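Local coordinates for protein cephalosporin acylase (Bacillus halodurans, PDB 2NLZ) that probably hydrolyses amide bonds of cephalosporin or gamma-glutamyl substrates, as an N-terminal nucleophile (Ntn) hydrolase of the gamma-glutamyltranspeptidase family, at residues I68-A72 against P120-W126; G261-I267 against I422-K428; Y297-I301 against A468-Q472. The protein carries 1 engineered substitution. All coordinates share one frame; numbering follows the deposited sequence.

Interaction 1: I68-A72 against P120-W126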
# COMPACT_ATOMS: atom_id res chain seq x y z
N ILE D 68 -26.93 19.13 25.48
CA ILE D 68 -27.07 19.48 26.88
C ILE D 68 -28.03 18.48 27.52
O ILE D 68 -27.92 18.16 28.70
CB ILE D 68 -27.59 20.92 27.05
CG1 ILE D 68 -26.86 21.83 26.04
CG2 ILE D 68 -27.45 21.39 28.51
CD1 ILE D 68 -26.78 23.27 26.42
N GLY D 69 -28.94 17.96 26.71
CA GLY D 69 -29.84 16.89 27.14
C GLY D 69 -29.26 15.49 27.07
O GLY D 69 -30.00 14.51 26.94
N SER D 70 -27.93 15.39 27.16
CA SER D 70 -27.24 14.09 27.18
C SER D 70 -27.17 13.53 28.58
O SER D 70 -27.47 14.23 29.54
CB SER D 70 -25.81 14.26 26.66
OG SER D 70 -25.78 14.51 25.27
N ASP D 71 -26.79 12.27 28.70
CA ASP D 71 -26.17 11.85 29.96
C ASP D 71 -24.67 11.58 29.76
O ASP D 71 -24.20 11.58 28.63
CB ASP D 71 -26.92 10.74 30.74
CG ASP D 71 -27.46 9.65 29.88
OD1 ASP D 71 -28.50 9.09 30.28
OD2 ASP D 71 -26.87 9.34 28.83
N ALA D 72 -23.95 11.40 30.87
CA ALA D 72 -22.48 11.32 30.84
C ALA D 72 -21.92 10.23 31.75
O ALA D 72 -22.62 9.70 32.60
CB ALA D 72 -21.89 12.67 31.23
N PRO D 120 -31.86 13.55 31.26
CA PRO D 120 -30.50 13.91 30.90
C PRO D 120 -29.64 14.06 32.14
O PRO D 120 -29.86 14.97 32.94
CB PRO D 120 -30.67 15.28 30.24
CG PRO D 120 -32.07 15.33 29.80
CD PRO D 120 -32.83 14.57 30.84
N GLY D 121 -28.66 13.18 32.30
CA GLY D 121 -27.78 13.20 33.48
C GLY D 121 -26.50 14.04 33.42
O GLY D 121 -25.86 14.29 34.45
N ALA D 122 -26.13 14.48 32.22
CA ALA D 122 -24.85 15.15 31.99
C ALA D 122 -24.66 16.49 32.72
O ALA D 122 -23.62 16.69 33.34
CB ALA D 122 -24.54 15.29 30.49
N PRO D 123 -25.65 17.41 32.64
CA PRO D 123 -25.43 18.66 33.38
C PRO D 123 -25.16 18.46 34.88
O PRO D 123 -24.31 19.14 35.44
CB PRO D 123 -26.73 19.43 33.15
CG PRO D 123 -27.27 18.88 31.89
CD PRO D 123 -26.94 17.43 31.93
N GLY D 124 -25.86 17.51 35.50
CA GLY D 124 -25.63 17.18 36.91
C GLY D 124 -24.26 16.58 37.13
O GLY D 124 -23.58 16.88 38.13
N ALA D 125 -23.84 15.73 36.19
CA ALA D 125 -22.50 15.15 36.22
C ALA D 125 -21.41 16.22 36.12
O ALA D 125 -20.38 16.10 36.76
CB ALA D 125 -22.34 14.13 35.13
N TRP D 126 -21.66 17.26 35.33
CA TRP D 126 -20.73 18.37 35.24
C TRP D 126 -20.55 19.00 36.61
O TRP D 126 -19.44 19.08 37.12
CB TRP D 126 -21.22 19.44 34.25
CG TRP D 126 -21.41 18.98 32.83
CD1 TRP D 126 -20.78 17.94 32.21
CD2 TRP D 126 -22.26 19.58 31.84
NE1 TRP D 126 -21.21 17.84 30.91
CE2 TRP D 126 -22.12 18.84 30.66
CE3 TRP D 126 -23.14 20.67 31.85
CZ2 TRP D 126 -22.82 19.15 29.48
CZ3 TRP D 126 -23.85 20.97 30.69
CH2 TRP D 126 -23.68 20.21 29.52
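Ile-68 reaches the helix at 122-126 through its CG2 branch, which lies 4.1 Å from CH2 of Trp-126 and also borders CG of Pro-123. With chi1 of CG1 at -42°, this branch stands opposite the backbone N and faces the indole, and the two side chains cross at about a right angle. That indole is steadied from its own helix, with Ala-122 O and Pro-123 CA over one face, while its NE1 is hydrogen-bonded to Gln-375. The Ile-68 carbonyl turns to the Pro-123 ring. The Pro-120 ring packs on the Gly-69 backbone: CB of Pro-120 is 3.5 Å from Gly-69 O. Ser-70 supplies the one hydrogen bond across the contact, Ala-122 N to Ser-70 O, 3.0 Å long and nearly straight at 162°. From Asp-71 the chain enters strand 71-78, whose neighbours are strands 81-87 and 370-376; helix 122-133 lies against these strands, as in the layered alpha-beta-beta-alpha sandwich of Ntn hydrolases. Of the Asp-71 side chain only CB touches the other segment, 3.4 Å from the backbone N of Gly-121. The polar ends point elsewhere, the Ser-70 hydroxyl to Asn-377 and the carbonyl of Gly-67, the Asp-71 carboxylate by weak hydrogen bonds to His-419, Gln-395 and the Gly-89 backbone. Ala-72 points at the helix, its CB 3.8 Å from CB of Ala-122 and 4.2 Å from CB of Ala-125; three such small residues let helix and strand come close together.

Interaction 2: G261-I267 against I422-K428; sequences GYRVWEI and IPGFLTK
Tyr-262 offers one face of its ring to Lys-428, whose aliphatic chain passes across it: CD of Lys-428 is 4.1 Å from the ring centroid of Tyr-262, a CH-pi contact. The lysine is extended as far as CE and then bends (chi4 68°), leaving NZ over the same face, 4.6 Å from that centroid, as a cation-pi partner. At the root of the tyrosine, CB of Tyr-262 meets CD1 of Leu-426 at 3.9 Å, and CG2 of Val-264 approaches the same methyl. With only an alanine methyl at Tyr-262, the Lys-428 ammonium is likely to lose its aromatic partner and a gap to open beside Ile-433 and Ile-456. Tyr-262, Val-264 and Leu-426 share a sheet face, on which helix 444-457 packs through Ile-456 and Met-452. Strands 262-266 and 424-428 are antiparallel neighbours in the beta core of the Ntn fold, their directions 159° apart. Arg-263 with Thr-427 and Trp-265 with Phe-425 are the hydrogen-bonded pairs; Trp-265 N to Phe-425 O measures 2.7 Å, whereas the Thr-427 N to Arg-263 O bond is bent. On the face carrying these four, Trp-265 turns its indole edge to Thr-427 and Phe-425 O. CB of Trp-265 and CB of Phe-425 stand 4.0 Å apart, and the Phe-425 ring leads off toward Leu-75. Farther along, Glu-266 folds back at chi2 (-78°); its OE1 accepts from a water that also donates to Pro-423 O and accepts from Ile-267 N, and OE2 goes to His-448. CG1 of Ile-267 meets CG of Pro-423 at 3.8 Å.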
# COMPACT_ATOMS: atom_id res chain seq x y z
N GLY D 261 -0.79 -8.15 34.03
CA GLY D 261 -0.11 -7.27 34.98
C GLY D 261 -0.78 -5.91 35.16
O GLY D 261 -0.75 -5.33 36.25
N TYR D 262 -1.36 -5.42 34.06
CA TYR D 262 -2.12 -4.18 34.05
C TYR D 262 -3.52 -4.44 34.60
O TYR D 262 -3.96 -5.59 34.68
CB TYR D 262 -2.23 -3.63 32.62
CG TYR D 262 -0.92 -3.15 32.01
CD1 TYR D 262 -0.61 -1.79 31.98
CD2 TYR D 262 -0.00 -4.05 31.46
CE1 TYR D 262 0.58 -1.34 31.43
CE2 TYR D 262 1.20 -3.61 30.90
CZ TYR D 262 1.48 -2.25 30.89
OH TYR D 262 2.65 -1.79 30.35
N ARG D 263 -4.21 -3.37 34.98
CA ARG D 263 -5.63 -3.47 35.30
C ARG D 263 -6.45 -2.57 34.38
O ARG D 263 -6.19 -1.36 34.27
CB ARG D 263 -5.90 -3.17 36.78
CG ARG D 263 -5.29 -4.19 37.72
CD ARG D 263 -6.05 -4.27 39.04
NE ARG D 263 -7.29 -5.04 38.93
CZ ARG D 263 -7.39 -6.34 39.16
NH1 ARG D 263 -6.32 -7.05 39.51
NH2 ARG D 263 -8.56 -6.95 39.04
N VAL D 264 -7.44 -3.17 33.73
CA VAL D 264 -8.33 -2.47 32.81
C VAL D 264 -9.62 -2.08 33.54
O VAL D 264 -10.35 -2.95 34.01
CB VAL D 264 -8.66 -3.34 31.59
CG1 VAL D 264 -9.44 -2.55 30.57
CG2 VAL D 264 -7.39 -3.86 30.96
N TRP D 265 -9.89 -0.78 33.63
CA TRP D 265 -11.03 -0.30 34.39
C TRP D 265 -12.20 0.15 33.52
O TRP D 265 -12.00 0.76 32.46
CB TRP D 265 -10.61 0.85 35.30
CG TRP D 265 -9.59 0.46 36.29
CD1 TRP D 265 -8.24 0.51 36.14
CD2 TRP D 265 -9.83 -0.03 37.62
NE1 TRP D 265 -7.62 0.07 37.29
CE2 TRP D 265 -8.57 -0.27 38.21
CE3 TRP D 265 -10.99 -0.30 38.36
CZ2 TRP D 265 -8.43 -0.76 39.52
CZ3 TRP D 265 -10.85 -0.79 39.66
CH2 TRP D 265 -9.57 -1.02 40.22
N GLU D 266 -13.40 -0.18 33.97
CA GLU D 266 -14.62 0.31 33.35
C GLU D 266 -15.59 0.74 34.46
O GLU D 266 -15.45 0.33 35.62
CB GLU D 266 -15.27 -0.80 32.51
CG GLU D 266 -14.44 -1.36 31.37
CD GLU D 266 -14.40 -0.48 30.13
OE1 GLU D 266 -15.27 0.41 29.98
OE2 GLU D 266 -13.49 -0.70 29.29
N ILE D 267 -16.57 1.58 34.11
CA ILE D 267 -17.73 1.82 34.94
C ILE D 267 -18.53 0.51 35.04
O ILE D 267 -18.71 -0.18 34.04
CB ILE D 267 -18.63 2.91 34.32
CG1 ILE D 267 -17.89 4.26 34.25
CG2 ILE D 267 -19.99 3.02 35.04
CD1 ILE D 267 -17.35 4.78 35.59
N ILE D 422 -19.06 4.18 27.32
CA ILE D 422 -18.12 3.60 28.28
C ILE D 422 -16.73 4.27 28.29
O ILE D 422 -15.97 4.18 27.33
CB ILE D 422 -17.99 2.04 28.13
CG1 ILE D 422 -17.46 1.62 26.75
CG2 ILE D 422 -19.33 1.34 28.44
CD1 ILE D 422 -17.01 0.16 26.66
N PRO D 423 -16.40 4.96 29.39
CA PRO D 423 -15.08 5.53 29.53
C PRO D 423 -14.15 4.52 30.18
O PRO D 423 -14.54 3.83 31.14
CB PRO D 423 -15.31 6.71 30.47
CG PRO D 423 -16.48 6.29 31.33
CD PRO D 423 -17.25 5.22 30.57
N GLY D 424 -12.94 4.41 29.67
CA GLY D 424 -12.02 3.40 30.18
C GLY D 424 -10.84 4.03 30.89
O GLY D 424 -10.48 5.17 30.62
N PHE D 425 -10.25 3.27 31.80
CA PHE D 425 -8.99 3.67 32.42
C PHE D 425 -8.03 2.51 32.57
O PHE D 425 -8.43 1.40 32.88
CB PHE D 425 -9.24 4.30 33.79
CG PHE D 425 -8.21 5.33 34.18
CD1 PHE D 425 -8.45 6.68 33.95
CD2 PHE D 425 -7.01 4.95 34.78
CE1 PHE D 425 -7.50 7.64 34.31
CE2 PHE D 425 -6.06 5.90 35.13
CZ PHE D 425 -6.31 7.25 34.90
N LEU D 426 -6.75 2.79 32.34
CA LEU D 426 -5.71 1.79 32.48
C LEU D 426 -4.73 2.12 33.62
O LEU D 426 -4.34 3.28 33.82
CB LEU D 426 -4.96 1.60 31.15
CG LEU D 426 -4.01 0.39 31.02
CD1 LEU D 426 -4.70 -0.92 31.36
CD2 LEU D 426 -3.41 0.32 29.62
N THR D 427 -4.32 1.06 34.32
CA THR D 427 -3.59 1.15 35.57
C THR D 427 -2.58 -0.01 35.66
O THR D 427 -2.83 -1.09 35.15
CB THR D 427 -4.61 1.12 36.74
OG1 THR D 427 -4.97 2.47 37.07
CG2 THR D 427 -4.10 0.42 37.98
N LYS D 428 -1.42 0.23 36.27
CA LYS D 428 -0.45 -0.84 36.51
C LYS D 428 0.18 -0.72 37.90
O LYS D 428 0.89 0.25 38.19
CB LYS D 428 0.64 -0.83 35.44
CG LYS D 428 1.66 -1.95 35.54
CD LYS D 428 2.79 -1.76 34.52
CE LYS D 428 3.92 -2.76 34.70
NZ LYS D 428 3.51 -4.15 34.38
O HOH W 1 -16.48 2.10 31.29

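Interaction 3: Y297-I301 against A468-Q472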
# COMPACT_ATOMS: atom_id res chain seq x y z
N TYR D 297 -6.49 -12.20 15.49
CA TYR D 297 -7.80 -11.61 15.17
C TYR D 297 -8.93 -12.58 15.47
O TYR D 297 -9.96 -12.18 16.00
CB TYR D 297 -7.89 -11.10 13.73
CG TYR D 297 -7.10 -9.83 13.47
CD1 TYR D 297 -7.56 -8.58 13.92
CD2 TYR D 297 -5.90 -9.86 12.75
CE1 TYR D 297 -6.83 -7.40 13.69
CE2 TYR D 297 -5.16 -8.70 12.51
CZ TYR D 297 -5.63 -7.47 12.98
OH TYR D 297 -4.90 -6.32 12.73
N HIS D 298 -8.72 -13.86 15.17
CA HIS D 298 -9.74 -14.88 15.44
C HIS D 298 -10.11 -14.93 16.91
O HIS D 298 -11.29 -14.80 17.26
CB HIS D 298 -9.27 -16.25 14.96
CG HIS D 298 -10.30 -17.33 15.15
ND1 HIS D 298 -11.49 -17.36 14.46
CD2 HIS D 298 -10.29 -18.44 15.94
CE1 HIS D 298 -12.18 -18.43 14.82
NE2 HIS D 298 -11.48 -19.10 15.72
N LYS D 299 -9.11 -15.12 17.76
CA LYS D 299 -9.33 -15.17 19.21
C LYS D 299 -9.96 -13.87 19.73
O LYS D 299 -10.92 -13.92 20.51
CB LYS D 299 -8.05 -15.54 19.95
CG LYS D 299 -7.59 -16.97 19.71
CD LYS D 299 -6.12 -17.14 20.09
CE LYS D 299 -5.66 -18.57 19.90
NZ LYS D 299 -4.20 -18.68 20.15
N GLN D 300 -9.44 -12.72 19.28
CA GLN D 300 -10.05 -11.42 19.59
C GLN D 300 -11.54 -11.49 19.31
O GLN D 300 -12.34 -11.40 20.24
CB GLN D 300 -9.45 -10.29 18.75
CG GLN D 300 -8.09 -9.79 19.20
CD GLN D 300 -7.61 -8.58 18.40
OE1 GLN D 300 -7.61 -8.60 17.18
NE2 GLN D 300 -7.17 -7.53 19.10
N ILE D 301 -11.89 -11.67 18.04
CA ILE D 301 -13.28 -11.66 17.54
C ILE D 301 -14.18 -12.70 18.24
O ILE D 301 -15.32 -12.39 18.62
CB ILE D 301 -13.34 -11.83 15.98
CG1 ILE D 301 -12.72 -10.63 15.29
CG2 ILE D 301 -14.77 -11.98 15.47
CD1 ILE D 301 -12.25 -10.91 13.86
N ALA D 468 -4.21 1.91 13.97
CA ALA D 468 -4.39 0.49 13.62
C ALA D 468 -5.78 0.18 13.06
O ALA D 468 -6.79 0.68 13.58
CB ALA D 468 -4.10 -0.38 14.83
N PRO D 469 -5.84 -0.63 11.98
CA PRO D 469 -7.09 -1.02 11.33
C PRO D 469 -8.00 -1.76 12.30
O PRO D 469 -7.51 -2.45 13.19
CB PRO D 469 -6.64 -1.95 10.21
CG PRO D 469 -5.25 -2.40 10.61
CD PRO D 469 -4.67 -1.23 11.32
N ARG D 470 -9.31 -1.60 12.12
CA ARG D 470 -10.26 -2.08 13.10
C ARG D 470 -11.27 -3.05 12.55
O ARG D 470 -11.67 -2.96 11.39
CB ARG D 470 -10.98 -0.91 13.77
CG ARG D 470 -10.09 -0.11 14.72
CD ARG D 470 -10.78 1.17 15.15
NE ARG D 470 -9.84 2.14 15.71
CZ ARG D 470 -10.09 3.44 15.83
NH1 ARG D 470 -11.25 3.94 15.42
NH2 ARG D 470 -9.16 4.25 16.35
N TRP D 471 -11.67 -3.99 13.39
CA TRP D 471 -12.77 -4.88 13.08
C TRP D 471 -13.91 -4.60 14.05
O TRP D 471 -13.68 -4.05 15.14
CB TRP D 471 -12.33 -6.33 13.22
CG TRP D 471 -11.72 -6.62 14.55
CD1 TRP D 471 -10.39 -6.60 14.87
CD2 TRP D 471 -12.43 -6.96 15.75
NE1 TRP D 471 -10.23 -6.90 16.20
CE2 TRP D 471 -11.46 -7.13 16.76
CE3 TRP D 471 -13.78 -7.14 16.07
CZ2 TRP D 471 -11.81 -7.46 18.07
CZ3 TRP D 471 -14.12 -7.47 17.37
CH2 TRP D 471 -13.14 -7.62 18.35
N GLN D 472 -15.13 -4.98 13.66
CA GLN D 472 -16.25 -5.01 14.60
C GLN D 472 -17.31 -6.04 14.25
O GLN D 472 -17.75 -6.13 13.11
CB GLN D 472 -16.88 -3.62 14.81
CG GLN D 472 -17.71 -3.07 13.68
CD GLN D 472 -18.51 -1.88 14.13
OE1 GLN D 472 -19.18 -1.92 15.17
NE2 GLN D 472 -18.44 -0.79 13.37
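Trp-471 pushes its indole against three residues of one helix side, Tyr-297, Gln-300 and Ile-301. Its CB points at the helix, and the first torsion (chi1 54°) sets CG between the backbone N and the carbonyl carbon, which carries the indole onward to the helix side. CG borders CG1 of Ile-301. On the pyrrole side CD1 of Trp-471 lies 3.6 Å from CD1 of Tyr-297, the two rings meeting rim to rim with planes at 88°, neither over the other's face. NE1 of Trp-471 then donates to OE1 of Gln-300 at 3.3 Å, an angled bond (139°) that arrives from above the amide's carbonyl plane. CD2 and CE3 of Trp-471 both lie 3.7 Å from CG1 of Ile-301, which sits over the face in a CH-pi contact, a flexible aliphatic branch suiting a flat surface. CZ2 of Trp-471 touches CB of Gln-300 at 3.7 Å, and CH2, the far tip, comes to 4.1 Å from CA of Ile-301. Tyr-297 spends its hydroxyl on Asp-292, and its ring also meets Phe-485 edge-to-face. Met-449 and Gln-446 of helix 444-457 pack on the indole too, and Tyr-12 of the second subunit packs on Pro-469. Residues 297, 300 and 301 follow the i, i+3, i+4 spacing of one helix face, here receiving a tryptophan from a strand that is outermost, within this chain, in a small mixed sheet.

Strands 71-78 and 370-376 tie interactions 1 and 2 together, whose centres are about 23 Å apart and nearest atoms about 7 Å apart. Strand 71-78, which opens in interaction 1, also provides Phe-73 and Leu-75 against Ile-267, Pro-423 and Phe-425 of interaction 2. Interaction 3 lies farther out, its centre about 20 Å from that of interaction 2 and about 32 Å from that of interaction 1, across the chain's centre. Helix 444-457 joins interactions 2 and 3, whose segments alternate along the chain. In this family the nucleophilic threonine normally leads into the strand corresponding to 359-365, which pairs with 370-376, so interaction 1 is probably nearest the active site.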